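Local structure of D-methionine-binding lipoprotein MetQ (Escherichia coli, 4YAH) at residues L154-L157 and K158-V161. The protein serves as the binding protein of an ATP-driven permease that takes up D-methionine. Numbering follows the deposited sequence.
Sequences LIKL and KDGV
K156 NZ and D159 OD1 approach to 4.1 Å, too far for a salt bridge, though the opposite charges should still attract. The lysine chain runs nearly straight from the backbone and then bends at its last torsion (chi4 40°), turning the ammonium along the strand and bringing it 3.6 Å from L157 O. D159 has its CB directed away from strand 156-157, yet with CG beside its own backbone N (chi1 -58°) the carboxylate folds back and crosses the lysine at a slant.

L157 extends from the other side of the chain. One methyl, CD1, comes within 4.4 Å of V161 CG2, a loose apolar touch round the bend. L157 also packs on L147 of helix 139-151, on V170 and on P165, while Q150 OE1 accepts a hydrogen bond from its backbone N.

The chain turns at D159-G160, between K158 and V161, much as in a type II turn, G160 having a positive phi of 80°; K158 O and V161 N are 4.0 Å apart, so the turn is open. K156 and K158 bond through their backbones to strand 170-172 and to D169, continuing the two-stranded antiparallel pairing at the surface, well away from the methionine pocket.

No hydrogen bond joins 154-157 to 158-161: that pairing holds the chain up to K158, and across the bend there remain the apolar touch and a probably modest, solvent-screened attraction of charges.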
ATOM      1  N   LEU A 154       7.484  15.288  14.550  1.00 19.55           N
ATOM      2  CA  LEU A 154       7.159  14.658  15.817  1.00 19.08           C
ATOM      3  C   LEU A 154       8.357  13.918  16.400  1.00 21.38           C
ATOM      4  O   LEU A 154       8.515  13.847  17.619  1.00 22.40           O
ATOM      5  CB  LEU A 154       5.984  13.709  15.647  1.00 18.56           C
ATOM      6  CG  LEU A 154       4.641  14.394  15.388  1.00 17.19           C
ATOM      7  CD1 LEU A 154       3.591  13.381  15.011  1.00 22.31           C
ATOM      8  CD2 LEU A 154       4.175  15.153  16.616  1.00 18.37           C
ATOM      9  N   ILE A 155       9.209  13.395  15.529  1.00 21.87           N
ATOM     10  CA  ILE A 155      10.381  12.647  15.956  1.00 16.48           C
ATOM     11  C   ILE A 155      11.565  13.005  15.072  1.00 19.30           C
ATOM     12  O   ILE A 155      11.403  13.586  13.991  1.00 21.35           O
ATOM     13  CB  ILE A 155      10.160  11.115  15.883  1.00 18.85           C
ATOM     14  CG1 ILE A 155       9.880  10.693  14.437  1.00 18.59           C
ATOM     15  CG2 ILE A 155       9.039  10.697  16.795  1.00 19.29           C
ATOM     16  CD1 ILE A 155       9.655   9.193  14.254  1.00 21.51           C
ATOM     17  N   LYS A 156      12.757  12.641  15.521  1.00 19.79           N
ATOM     18  CA  LYS A 156      13.932  12.698  14.673  1.00 19.83           C
ATOM     19  C   LYS A 156      14.605  11.341  14.689  1.00 20.72           C
ATOM     20  O   LYS A 156      14.687  10.686  15.734  1.00 23.57           O
ATOM     21  CB  LYS A 156      14.905  13.794  15.126  1.00 21.88           C
ATOM     22  CG  LYS A 156      16.091  13.970  14.175  1.00 31.13           C
ATOM     23  CD  LYS A 156      16.947  15.172  14.551  1.00 39.98           C
ATOM     24  CE  LYS A 156      18.391  14.983  14.103  1.00 67.02           C
ATOM     25  NZ  LYS A 156      18.513  14.340  12.755  1.00 60.15           N
ATOM     26  N   LEU A 157      15.063  10.928  13.517  1.00 20.74           N
ATOM     27  CA  LEU A 157      15.735   9.655  13.335  1.00 22.77           C
ATOM     28  C   LEU A 157      17.239   9.819  13.139  1.00 23.94           C
ATOM     29  O   LEU A 157      17.714  10.864  12.677  1.00 26.04           O
ATOM     30  CB  LEU A 157      15.171   8.923  12.128  1.00 22.72           C
ATOM     31  CG  LEU A 157      13.666   8.676  12.128  1.00 20.90           C
ATOM     32  CD1 LEU A 157      13.284   8.183  10.758  1.00 20.19           C
ATOM     33  CD2 LEU A 157      13.297   7.680  13.211  1.00 29.16           C
ATOM     34  N   LYS A 158      17.962   8.757  13.469  1.00 23.71           N
ATOM     35  CA  LYS A 158      19.399   8.668  13.211  1.00 24.47           C
ATOM     36  C   LYS A 158      19.719   8.904  11.746  1.00 32.77           C
ATOM     37  O   LYS A 158      18.907   8.641  10.861  1.00 27.76           O
ATOM     38  CB  LYS A 158      19.935   7.295  13.610  1.00 28.98           C
ATOM     39  CG  LYS A 158      20.123   7.082  15.089  1.00 43.85           C
ATOM     40  CD  LYS A 158      20.820   5.751  15.354  1.00 48.95           C
ATOM     41  CE  LYS A 158      20.784   5.395  16.832  1.00 54.59           C
ATOM     42  NZ  LYS A 158      21.582   4.175  17.138  1.00 64.70           N
ATOM     43  N   ASP A 159      20.927   9.376  11.480  1.00 38.52           N
ATOM     44  CA  ASP A 159      21.373   9.510  10.105  1.00 35.71           C
ATOM     45  C   ASP A 159      21.607   8.138   9.489  1.00 29.46           C
ATOM     46  O   ASP A 159      21.858   7.153  10.198  1.00 34.72           O
ATOM     47  CB  ASP A 159      22.638  10.363  10.040  1.00 51.25           C
ATOM     48  CG  ASP A 159      22.431  11.752  10.625  1.00 50.96           C
ATOM     49  OD1 ASP A 159      21.298  12.280  10.540  1.00 57.62           O
ATOM     50  OD2 ASP A 159      23.401  12.313  11.175  1.00 72.98           O
ATOM     51  N   GLY A 160      21.471   8.069   8.166  1.00 32.33           N
ATOM     52  CA  GLY A 160      21.824   6.885   7.406  1.00 29.71           C
ATOM     53  C   GLY A 160      20.807   5.759   7.413  1.00 32.13           C
ATOM     54  O   GLY A 160      21.126   4.645   7.014  1.00 37.17           O
ATOM     55  N   VAL A 161      19.583   6.033   7.856  1.00 27.27           N
ATOM     56  CA  VAL A 161      18.586   4.970   7.963  1.00 25.12           C
ATOM     57  C   VAL A 161      17.987   4.579   6.617  1.00 24.48           C
ATOM     58  O   VAL A 161      17.466   3.476   6.474  1.00 27.04           O
ATOM     59  CB  VAL A 161      17.414   5.355   8.902  1.00 26.40           C
ATOM     60  CG1 VAL A 161      17.883   5.433  10.333  1.00 26.38           C
ATOM     61  CG2 VAL A 161      16.749   6.660   8.456  1.00 25.92           C
TER